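Local coordinates for substrate binding periplasmic protein (Ralstonia solanacearum, PDB 3LOP), which probably captures leucine or related amino acids in the periplasm and hands them to a membrane transporter, at residues R266-A271 against F284-G289; Y32-N37 against A273-K278; V253-G258 against G326-D331; Y125-D130 against H341-G346. All blocks are in the same frame, centred on the assembly; numbering follows the deposited sequence.

Contact 1. Residues R266-A271 against F284-G289; sequences REFNRA and FRAVEG. With LEU (leucine), chain B.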
# COMPACT_ATOMS: atom_id res chain seq x y z
N ARG A 266 -9.74 10.36 -12.74
CA ARG A 266 -9.77 11.27 -13.87
C ARG A 266 -8.54 12.16 -13.87
O ARG A 266 -7.93 12.39 -14.91
CB ARG A 266 -11.06 12.11 -13.88
CG ARG A 266 -12.24 11.34 -14.46
CD ARG A 266 -13.44 12.21 -14.79
NE ARG A 266 -14.21 12.60 -13.61
CZ ARG A 266 -14.13 13.79 -13.02
NH1 ARG A 266 -13.31 14.72 -13.49
NH2 ARG A 266 -14.89 14.05 -11.96
N GLU A 267 -8.14 12.66 -12.69
CA GLU A 267 -6.96 13.51 -12.63
C GLU A 267 -5.70 12.72 -13.00
O GLU A 267 -4.80 13.23 -13.67
CB GLU A 267 -6.78 14.14 -11.24
CG GLU A 267 -5.71 15.23 -11.26
CD GLU A 267 -5.38 15.82 -9.90
OE1 GLU A 267 -5.97 15.39 -8.89
OE2 GLU A 267 -4.51 16.72 -9.85
N PHE A 268 -5.65 11.46 -12.57
CA PHE A 268 -4.51 10.60 -12.88
C PHE A 268 -4.38 10.45 -14.39
O PHE A 268 -3.30 10.61 -14.95
CB PHE A 268 -4.69 9.23 -12.21
CG PHE A 268 -3.51 8.31 -12.37
CD1 PHE A 268 -3.24 7.68 -13.59
CD2 PHE A 268 -2.67 8.05 -11.29
CE1 PHE A 268 -2.16 6.81 -13.72
CE2 PHE A 268 -1.58 7.19 -11.41
CZ PHE A 268 -1.33 6.56 -12.63
N ASN A 269 -5.50 10.16 -15.06
CA ASN A 269 -5.47 9.99 -16.51
C ASN A 269 -5.16 11.29 -17.24
O ASN A 269 -4.46 11.28 -18.26
CB ASN A 269 -6.80 9.41 -17.01
CG ASN A 269 -6.93 7.93 -16.70
OD1 ASN A 269 -5.93 7.21 -16.69
ND2 ASN A 269 -8.15 7.48 -16.46
N ARG A 270 -5.66 12.41 -16.73
CA ARG A 270 -5.37 13.70 -17.36
C ARG A 270 -3.89 14.01 -17.17
O ARG A 270 -3.23 14.51 -18.09
CB ARG A 270 -6.23 14.82 -16.75
CG ARG A 270 -7.72 14.78 -17.12
CD ARG A 270 -7.94 14.68 -18.62
NE ARG A 270 -8.04 13.28 -19.06
CZ ARG A 270 -7.55 12.80 -20.20
NH1 ARG A 270 -6.90 13.60 -21.03
NH2 ARG A 270 -7.71 11.52 -20.50
N ALA A 271 -3.36 13.71 -15.99
CA ALA A 271 -1.95 13.96 -15.70
C ALA A 271 -1.06 13.12 -16.61
O ALA A 271 -0.08 13.62 -17.16
CB ALA A 271 -1.66 13.65 -14.23
N PHE A 284 -3.72 0.25 -8.95
CA PHE A 284 -3.99 0.59 -7.56
C PHE A 284 -2.77 1.20 -6.87
O PHE A 284 -2.88 2.24 -6.23
CB PHE A 284 -4.47 -0.65 -6.79
CG PHE A 284 -5.97 -0.79 -6.76
CD1 PHE A 284 -6.74 0.01 -5.93
CD2 PHE A 284 -6.61 -1.73 -7.56
CE1 PHE A 284 -8.13 -0.11 -5.90
CE2 PHE A 284 -8.00 -1.86 -7.55
CZ PHE A 284 -8.76 -1.05 -6.71
N ARG A 285 -1.61 0.56 -7.00
CA ARG A 285 -0.42 1.09 -6.33
C ARG A 285 0.05 2.41 -6.94
O ARG A 285 0.61 3.25 -6.23
CB ARG A 285 0.72 0.06 -6.34
CG ARG A 285 0.36 -1.31 -5.74
CD ARG A 285 -0.55 -1.23 -4.51
NE ARG A 285 0.06 -0.63 -3.32
CZ ARG A 285 0.88 -1.27 -2.48
NH1 ARG A 285 1.21 -2.54 -2.69
NH2 ARG A 285 1.35 -0.64 -1.41
N ALA A 286 -0.18 2.63 -8.23
CA ALA A 286 0.23 3.89 -8.84
C ALA A 286 -0.67 4.99 -8.30
O ALA A 286 -0.23 6.12 -8.06
CB ALA A 286 0.12 3.80 -10.36
N VAL A 287 -1.95 4.67 -8.11
CA VAL A 287 -2.89 5.64 -7.56
C VAL A 287 -2.48 5.97 -6.12
O VAL A 287 -2.58 7.12 -5.70
CB VAL A 287 -4.34 5.11 -7.61
CG1 VAL A 287 -5.27 5.98 -6.77
CG2 VAL A 287 -4.82 5.09 -9.05
N GLU A 288 -2.02 4.97 -5.39
CA GLU A 288 -1.58 5.17 -4.01
C GLU A 288 -0.43 6.17 -3.98
O GLU A 288 -0.38 7.05 -3.12
CB GLU A 288 -1.14 3.83 -3.39
CG GLU A 288 -0.89 3.90 -1.89
CD GLU A 288 -0.50 2.56 -1.29
OE1 GLU A 288 -0.84 1.51 -1.89
OE2 GLU A 288 0.12 2.54 -0.21
N GLY A 289 0.50 6.04 -4.92
CA GLY A 289 1.63 6.96 -4.97
C GLY A 289 1.19 8.37 -5.36
O GLY A 289 1.70 9.36 -4.82
N LEU B . 4.32 -2.58 1.90
CA LEU B . 4.29 -3.96 1.34
C LEU B . 3.59 -3.96 -0.00
O LEU B . 3.82 -4.91 -0.77
CB LEU B . 3.54 -4.87 2.30
CG LEU B . 4.12 -4.61 3.69
CD1 LEU B . 3.06 -4.63 4.70
CD2 LEU B . 5.17 -5.60 3.99
OXT LEU B . 2.82 -3.01 -0.27

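Contact 2. Residues Y32-N37 against A273-K278; sequences YFDWLN and AAVGAK. With EDO (1,2-ethanediol), chain C.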
# COMPACT_ATOMS: atom_id res chain seq x y z
N TYR A 32 2.43 12.59 -10.37
CA TYR A 32 1.77 13.71 -9.73
C TYR A 32 2.67 14.95 -9.67
O TYR A 32 2.23 16.05 -9.99
CB TYR A 32 1.30 13.38 -8.32
CG TYR A 32 0.52 14.54 -7.75
CD1 TYR A 32 -0.77 14.82 -8.21
CD2 TYR A 32 1.12 15.46 -6.89
CE1 TYR A 32 -1.43 15.99 -7.84
CE2 TYR A 32 0.47 16.62 -6.51
CZ TYR A 32 -0.80 16.88 -6.99
OH TYR A 32 -1.43 18.06 -6.66
N PHE A 33 3.92 14.77 -9.27
CA PHE A 33 4.81 15.91 -9.18
C PHE A 33 5.14 16.52 -10.54
O PHE A 33 5.25 17.73 -10.66
CB PHE A 33 6.08 15.54 -8.41
CG PHE A 33 5.85 15.31 -6.94
CD1 PHE A 33 5.09 16.21 -6.20
CD2 PHE A 33 6.40 14.21 -6.30
CE1 PHE A 33 4.87 16.01 -4.84
CE2 PHE A 33 6.18 14.00 -4.93
CZ PHE A 33 5.41 14.90 -4.21
N ASP A 34 5.28 15.69 -11.58
CA ASP A 34 5.55 16.22 -12.91
C ASP A 34 4.33 17.04 -13.35
O ASP A 34 4.47 18.10 -13.95
CB ASP A 34 5.78 15.10 -13.93
CG ASP A 34 7.15 14.46 -13.79
OD1 ASP A 34 8.06 15.10 -13.21
OD2 ASP A 34 7.33 13.33 -14.29
N TRP A 35 3.15 16.53 -13.04
CA TRP A 35 1.88 17.19 -13.36
C TRP A 35 1.78 18.52 -12.61
O TRP A 35 1.44 19.55 -13.19
CB TRP A 35 0.75 16.23 -12.97
CG TRP A 35 -0.66 16.76 -12.87
CD1 TRP A 35 -1.46 16.69 -11.77
CD2 TRP A 35 -1.48 17.28 -13.93
NE1 TRP A 35 -2.73 17.11 -12.07
CE2 TRP A 35 -2.78 17.49 -13.39
CE3 TRP A 35 -1.26 17.59 -15.28
CZ2 TRP A 35 -3.84 17.98 -14.15
CZ3 TRP A 35 -2.32 18.09 -16.03
CH2 TRP A 35 -3.59 18.28 -15.46
N LEU A 36 2.12 18.49 -11.33
CA LEU A 36 2.09 19.69 -10.50
C LEU A 36 3.06 20.72 -11.08
O LEU A 36 2.74 21.91 -11.16
CB LEU A 36 2.49 19.34 -9.06
CG LEU A 36 2.52 20.48 -8.05
CD1 LEU A 36 1.13 21.06 -7.88
CD2 LEU A 36 3.05 19.96 -6.72
N ASN A 37 4.25 20.27 -11.46
CA ASN A 37 5.23 21.17 -12.04
C ASN A 37 4.72 21.73 -13.37
O ASN A 37 4.89 22.88 -13.67
CB ASN A 37 6.59 20.49 -12.21
CG ASN A 37 7.34 20.29 -10.89
OD1 ASN A 37 7.13 21.04 -9.93
ND2 ASN A 37 8.22 19.29 -10.85
N ALA A 273 -1.64 11.92 -19.57
CA ALA A 273 -1.65 12.45 -20.93
C ALA A 273 -0.89 13.76 -21.04
O ALA A 273 -0.09 13.95 -21.97
CB ALA A 273 -3.09 12.63 -21.41
N ALA A 274 -1.11 14.68 -20.10
CA ALA A 274 -0.44 15.97 -20.13
C ALA A 274 1.08 15.86 -20.00
O ALA A 274 1.82 16.56 -20.69
CB ALA A 274 -1.00 16.86 -19.03
N VAL A 275 1.53 15.00 -19.09
CA VAL A 275 2.95 14.81 -18.86
C VAL A 275 3.59 13.98 -19.96
O VAL A 275 4.77 14.13 -20.27
CB VAL A 275 3.19 14.13 -17.49
CG1 VAL A 275 4.65 13.72 -17.34
CG2 VAL A 275 2.80 15.08 -16.37
N GLY A 276 2.79 13.10 -20.57
CA GLY A 276 3.31 12.24 -21.62
C GLY A 276 4.02 11.05 -21.01
O GLY A 276 4.98 10.53 -21.59
N ALA A 277 3.56 10.63 -19.84
CA ALA A 277 4.14 9.50 -19.13
C ALA A 277 3.60 8.19 -19.70
O ALA A 277 2.81 7.50 -19.05
CB ALA A 277 3.83 9.60 -17.64
N LYS A 278 4.02 7.86 -20.91
CA LYS A 278 3.57 6.65 -21.58
C LYS A 278 3.96 5.39 -20.82
O LYS A 278 3.27 4.37 -20.89
CB LYS A 278 4.13 6.59 -23.00
CG LYS A 278 3.59 5.44 -23.83
CD LYS A 278 2.07 5.53 -23.97
CE LYS A 278 1.51 4.31 -24.69
NZ LYS A 278 2.13 4.16 -26.03
C1 EDO C . 9.17 15.53 -10.13
O1 EDO C . 8.96 14.15 -10.41
C2 EDO C . 10.52 15.97 -10.67
O2 EDO C . 11.55 15.34 -9.91

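Contact 3. Residues V253-G258 against G326-D331; sequences VMPNPG and GGFTVD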
# COMPACT_ATOMS: atom_id res chain seq x y z
N VAL A 253 -9.11 0.57 -0.34
CA VAL A 253 -8.69 1.61 0.58
C VAL A 253 -8.18 2.84 -0.19
O VAL A 253 -7.71 3.81 0.39
CB VAL A 253 -7.58 1.11 1.54
CG1 VAL A 253 -8.12 -0.03 2.39
CG2 VAL A 253 -6.35 0.67 0.76
N MSE A 254 -8.31 2.76 -1.51
CA MSE A 254 -7.90 3.82 -2.42
C MSE A 254 -8.95 3.95 -3.52
O MSE A 254 -9.75 3.03 -3.73
CB MSE A 254 -6.56 3.48 -3.08
CG MSE A 254 -5.32 3.73 -2.24
SE MSE A 254 -4.95 5.61 -2.07
CE MSE A 254 -4.59 5.66 -0.18
N PRO A 255 -8.97 5.09 -4.23
CA PRO A 255 -9.94 5.25 -5.32
C PRO A 255 -9.71 4.09 -6.29
O PRO A 255 -8.57 3.73 -6.59
CB PRO A 255 -9.56 6.60 -5.91
CG PRO A 255 -9.10 7.37 -4.71
CD PRO A 255 -8.26 6.35 -3.96
N ASN A 256 -10.80 3.50 -6.78
CA ASN A 256 -10.73 2.36 -7.68
C ASN A 256 -10.41 2.73 -9.12
O ASN A 256 -11.18 3.42 -9.77
CB ASN A 256 -12.07 1.61 -7.61
CG ASN A 256 -12.11 0.37 -8.49
OD1 ASN A 256 -11.11 -0.03 -9.08
ND2 ASN A 256 -13.29 -0.24 -8.58
N PRO A 257 -9.26 2.27 -9.64
CA PRO A 257 -8.87 2.57 -11.03
C PRO A 257 -9.96 2.17 -12.01
O PRO A 257 -10.09 2.75 -13.09
CB PRO A 257 -7.60 1.73 -11.21
CG PRO A 257 -7.01 1.71 -9.85
CD PRO A 257 -8.21 1.49 -8.96
N GLY A 258 -10.75 1.16 -11.64
CA GLY A 258 -11.83 0.69 -12.49
C GLY A 258 -12.96 1.69 -12.67
O GLY A 258 -13.70 1.62 -13.66
N GLY A 326 -13.06 13.65 -5.10
CA GLY A 326 -14.16 12.72 -4.94
C GLY A 326 -14.54 12.34 -3.52
O GLY A 326 -15.22 11.33 -3.31
N GLY A 327 -14.11 13.12 -2.55
CA GLY A 327 -14.45 12.80 -1.18
C GLY A 327 -13.44 11.96 -0.45
O GLY A 327 -13.66 11.56 0.70
N PHE A 328 -12.32 11.65 -1.10
CA PHE A 328 -11.28 10.87 -0.44
C PHE A 328 -10.52 11.92 0.36
O PHE A 328 -9.64 12.60 -0.15
CB PHE A 328 -10.36 10.20 -1.46
CG PHE A 328 -9.37 9.24 -0.85
CD1 PHE A 328 -8.16 9.70 -0.34
CD2 PHE A 328 -9.68 7.89 -0.73
CE1 PHE A 328 -7.27 8.82 0.27
CE2 PHE A 328 -8.80 7.01 -0.12
CZ PHE A 328 -7.58 7.47 0.38
N THR A 329 -10.90 12.04 1.63
CA THR A 329 -10.31 13.03 2.51
C THR A 329 -9.30 12.47 3.49
O THR A 329 -9.36 11.30 3.86
CB THR A 329 -11.41 13.75 3.32
OG1 THR A 329 -12.18 12.78 4.03
CG2 THR A 329 -12.32 14.53 2.39
N VAL A 330 -8.37 13.32 3.90
CA VAL A 330 -7.33 12.94 4.83
C VAL A 330 -7.35 13.86 6.05
O VAL A 330 -7.38 15.08 5.92
CB VAL A 330 -5.94 13.02 4.16
CG1 VAL A 330 -4.86 12.58 5.13
CG2 VAL A 330 -5.93 12.14 2.91
N ASP A 331 -7.36 13.25 7.23
CA ASP A 331 -7.36 14.00 8.49
C ASP A 331 -6.23 13.47 9.37
O ASP A 331 -6.31 12.36 9.90
CB ASP A 331 -8.71 13.82 9.19
CG ASP A 331 -8.72 14.41 10.59
OD1 ASP A 331 -7.82 15.21 10.91
OD2 ASP A 331 -9.65 14.08 11.37

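Contact 4. Residues Y125-D130 against H341-G346; sequences YQQEID and HYIELG. With LEU (leucine), chain B.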
# COMPACT_ATOMS: atom_id res chain seq x y z
N TYR A 125 -4.52 -2.46 7.85
CA TYR A 125 -4.68 -3.88 7.56
C TYR A 125 -5.75 -4.48 8.48
O TYR A 125 -6.52 -5.34 8.06
CB TYR A 125 -3.38 -4.66 7.77
CG TYR A 125 -2.30 -4.42 6.74
CD1 TYR A 125 -2.62 -4.06 5.44
CD2 TYR A 125 -0.96 -4.63 7.06
CE1 TYR A 125 -1.63 -3.91 4.47
CE2 TYR A 125 0.03 -4.49 6.11
CZ TYR A 125 -0.30 -4.12 4.82
OH TYR A 125 0.67 -3.97 3.87
N GLN A 126 -5.78 -4.03 9.73
CA GLN A 126 -6.76 -4.55 10.67
C GLN A 126 -8.17 -4.20 10.21
O GLN A 126 -9.09 -5.01 10.34
CB GLN A 126 -6.52 -4.00 12.08
CG GLN A 126 -7.35 -4.70 13.16
CD GLN A 126 -7.08 -6.20 13.22
OE1 GLN A 126 -5.94 -6.63 13.40
NE2 GLN A 126 -8.14 -7.00 13.07
N GLN A 127 -8.35 -3.00 9.66
CA GLN A 127 -9.66 -2.61 9.17
C GLN A 127 -10.04 -3.50 7.99
O GLN A 127 -11.19 -3.92 7.88
CB GLN A 127 -9.67 -1.14 8.73
CG GLN A 127 -9.51 -0.14 9.85
CD GLN A 127 -9.64 1.29 9.36
OE1 GLN A 127 -10.75 1.78 9.11
NE2 GLN A 127 -8.51 1.97 9.19
N GLU A 128 -9.07 -3.78 7.12
CA GLU A 128 -9.29 -4.63 5.96
C GLU A 128 -9.69 -6.04 6.41
O GLU A 128 -10.66 -6.62 5.92
CB GLU A 128 -8.02 -4.75 5.11
CG GLU A 128 -7.59 -3.49 4.38
CD GLU A 128 -6.39 -3.74 3.49
OE1 GLU A 128 -6.46 -4.69 2.67
OE2 GLU A 128 -5.38 -3.01 3.60
N ILE A 129 -8.92 -6.58 7.35
CA ILE A 129 -9.16 -7.92 7.87
C ILE A 129 -10.52 -8.02 8.57
O ILE A 129 -11.27 -8.96 8.32
CB ILE A 129 -8.03 -8.33 8.84
CG1 ILE A 129 -6.72 -8.47 8.05
CG2 ILE A 129 -8.37 -9.65 9.53
CD1 ILE A 129 -5.49 -8.70 8.90
N ASP A 130 -10.83 -7.06 9.42
CA ASP A 130 -12.12 -7.07 10.10
C ASP A 130 -13.26 -7.13 9.09
O ASP A 130 -14.15 -7.97 9.19
CB ASP A 130 -12.30 -5.82 10.97
CG ASP A 130 -11.48 -5.86 12.23
OD1 ASP A 130 -11.18 -6.97 12.72
OD2 ASP A 130 -11.14 -4.77 12.76
N HIS A 341 -10.40 7.48 6.29
CA HIS A 341 -11.32 6.55 6.93
C HIS A 341 -12.07 5.74 5.88
O HIS A 341 -12.98 4.98 6.22
CB HIS A 341 -12.31 7.31 7.82
CG HIS A 341 -13.08 8.37 7.11
ND1 HIS A 341 -13.82 8.11 5.97
CD2 HIS A 341 -13.25 9.69 7.37
CE1 HIS A 341 -14.42 9.22 5.57
NE2 HIS A 341 -14.09 10.19 6.41
N TYR A 342 -11.69 5.90 4.62
CA TYR A 342 -12.34 5.19 3.53
C TYR A 342 -11.96 3.72 3.39
O TYR A 342 -10.77 3.37 3.34
CB TYR A 342 -12.07 5.87 2.19
CG TYR A 342 -12.57 5.07 1.01
CD1 TYR A 342 -13.94 5.00 0.72
CD2 TYR A 342 -11.69 4.34 0.21
CE1 TYR A 342 -14.41 4.22 -0.33
CE2 TYR A 342 -12.16 3.55 -0.84
CZ TYR A 342 -13.52 3.50 -1.10
OH TYR A 342 -13.98 2.71 -2.13
N ILE A 343 -12.97 2.86 3.32
CA ILE A 343 -12.74 1.44 3.12
C ILE A 343 -14.04 0.76 2.71
O ILE A 343 -15.08 0.91 3.36
CB ILE A 343 -12.15 0.74 4.36
CG1 ILE A 343 -11.94 -0.74 4.05
CG2 ILE A 343 -13.06 0.93 5.57
CD1 ILE A 343 -11.19 -1.50 5.12
N GLU A 344 -13.98 0.04 1.60
CA GLU A 344 -15.13 -0.68 1.09
C GLU A 344 -14.64 -2.02 0.59
O GLU A 344 -13.44 -2.20 0.35
CB GLU A 344 -15.80 0.08 -0.06
CG GLU A 344 -16.33 1.46 0.31
CD GLU A 344 -17.03 2.15 -0.84
OE1 GLU A 344 -16.44 2.22 -1.94
OE2 GLU A 344 -18.17 2.64 -0.65
N LEU A 345 -15.54 -2.98 0.44
CA LEU A 345 -15.15 -4.28 -0.07
C LEU A 345 -15.31 -4.29 -1.58
O LEU A 345 -16.12 -3.53 -2.13
CB LEU A 345 -16.00 -5.38 0.57
CG LEU A 345 -15.80 -5.58 2.08
CD1 LEU A 345 -16.72 -6.68 2.58
CD2 LEU A 345 -14.34 -5.93 2.37
N GLY A 346 -14.53 -5.13 -2.23
CA GLY A 346 -14.59 -5.23 -3.68
C GLY A 346 -14.31 -6.65 -4.13
O GLY A 346 -13.93 -7.50 -3.33
N LEU B . 4.32 -2.58 1.90
CA LEU B . 4.29 -3.96 1.34
C LEU B . 3.59 -3.96 -0.00
O LEU B . 3.82 -4.91 -0.77
CB LEU B . 3.54 -4.87 2.30
CG LEU B . 4.12 -4.61 3.69
CD1 LEU B . 3.06 -4.63 4.70
CD2 LEU B . 5.17 -5.60 3.99
OXT LEU B . 2.82 -3.01 -0.27

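Contact 1. Residues R266-A271 against F284-G289
F268 alone carries the contact for helix 263-275: its ring spans the gap to helix 284-303 and meets A286 and V287 there. Both helices belong to the type I periplasmic binding protein fold, in which helices flank parallel sheets and the ligand sits in a cleft between two lobes. CG of F268 lies opposite its backbone N (chi1 -175°), which sends the ring straight out from its own helix. Two ring atoms then rest on A286, with F268 CZ 3.9 Å from A286 CB, while the carbonyl oxygen A286 O lies at the ring edge, close to its plane, 3.8 Å from F268 CE2. The small methyl of alanine suits this place because it lets a bulky ring come close to the helix. V287 adds a looser touch, F268 CD2 to V287 CG2 at 4.3 Å. F290, on the same helix as A286, also meets the F268 ring, so the phenylalanine ends in an apolar setting.

The neighbouring residue R285 faces the ligand. E288, one turn later, takes R285 NE in a salt bridge of 2.7 Å to E288 OE1, probably holding the bent arginine chain in position. The guanidinium presents its edge to the bound leucine, and two nitrogens converge on one carboxylate oxygen: R285 NH1 lies 2.9 Å and R285 NH2 3.0 Å from LEU OXT.

Contact 2. Residues Y32-N37 against A273-K278
Two first torsions near 180° bring W35 and V275 to the interface: W35 has CG opposite its backbone N (chi1 165°), which swings the indole out from helix 19-38 toward helix 263-275, and V275 has CG1 in the corresponding place (chi1 171°), so that its two methyls divide over neighbouring residues of helix 19-38. V275 CG1 reaches D34, 3.8 Å from D34 CB, with the two side chains crossing at about a right angle. V275 CG2 presses against the backbone instead, 3.6 Å from W35 N. A branched valine is well suited to straddling two consecutive residues in this way.

The six-membered part of the indole continues the contact one residue earlier on the partner helix, where W35 CZ3 lies 3.5 Å from A274 CB. Alanine offers only a methyl here, which leaves room for the large ring. The polar end of the tryptophan is used too, since W35 NE1 donates to E267 on helix 263-275.

D34 turns its carboxylate to other partners. D34 OD2 pairs with R30 one turn earlier, and D34 OD1 accepts a bond from a 1,2-ethanediol molecule, probably from the crystallisation liquor, at 3.1 Å from EDO O1.

Just beyond V275 the helix stops at G276, whose positive phi (81°) is readily adopted by a residue without a side chain; G276 is the C-prime residue of a Schellman motif.

Contact 3. Residues V253-G258 against G326-D331
The aromatic contacts all converge on F328, whose ring is approached by three consecutive residues, V253, M254 and P255. P255 makes a CH-pi contact over one face: P255 CD sits 4.2 Å from the centroid of the F328 ring, 28° off its normal. Proline suits this site because CD, bonded to nitrogen, carries slightly polarised C-H groups, and the rigid five-membered ring lies nearly flat over the phenyl face, although the two side chains run at about a right angle. M254, a selenomethionine in this crystal, gives a Met-aromatic contact of oblique geometry. Its chain bends at chi2 and chi3 (-73° and 134°), which brings M254 CE to 3.5 Å from F328 CZ.

An electrostatic element joins these at the ring edge. The carbonyl oxygen V253 O lies in the ring plane, 3.4 Å from F328 CE2, where it faces the weakly positive rim of C-H groups. V291 of helix 284-303 also touches the F328 ring, adding to its apolar surroundings.

Hydrogen bonding belongs to each partner separately. N256 OD1 accepts from G258 N at 2.8 Å, closing an Asx turn, with the donor above the carbonyl plane. On the other side, G327 N is bound by D323 OD1. G326 and G327 both have positive phi, and at G327 a CB would collide with the preceding carbonyl oxygen, so glycine fits the turn that leads into F328.

Segment 253-258 runs from strand 249-252 to helix 263-275, a course consistent with one of the interlobe crossovers that form the hinge of type I periplasmic binding proteins.

Contact 4. Residues Y125-D130 against H341-G346
Apolar packing is carried by one methyl: I343 CD1 settles against the first turn of helix 125-138 between Q127 and E128. The isoleucine chain is fully stretched, with CG1 opposite the backbone N (chi1 -180°) and CD1 continuing outward (chi2 172°), which lets it reach the helix backbone itself. I343 CD1 comes to 3.7 Å from both Q127 O and E128 N, while Q127 CB is 3.9 Å from it and E128 CG touches more loosely. A long, slim branch suits this shallow surface, where the aliphatic roots of two polar side chains provide the cover.

Polar bonds stay within each segment or lead outside. E128 sends its carboxylate to S229. Across the first helical turn, Q126 NE2 donates to D130 OD1 at 3.1 Å, approaching from above the carboxylate plane. In the loop and strand, Y342 OH donates to E344 OE1 over a short 2.5 Å, tying together side chains on either side of I343.

Y125 begins the helix as part of the leucine pocket and the magnesium site, so the contact backs the ligand cleft with a segment consistent with a hinge crossover of the type I binding-protein fold.

How the contacts relate
Contacts 1 and 2 share helix 263-275, with centres 10 Å apart, and touch through E267 and W35. Contact 3 lies 11 Å from the centre of contact 1, and F284 packs on N256 and P257 to join them. Contacts 3 and 4 are 13 Å apart between centres and meet where Y342 covers V253, M254 and F328. The farthest pair, contacts 2 and 4, have centres 30 Å apart. Along the chain the segments run 32-37, 125-130, 253-258, 266-271, 273-278, 284-289, 326-331 and 341-346. A continuous series of contacts thus leads from an outer helix pair to the cleft, where contacts 1 and 4 both supply residues to the leucine pocket.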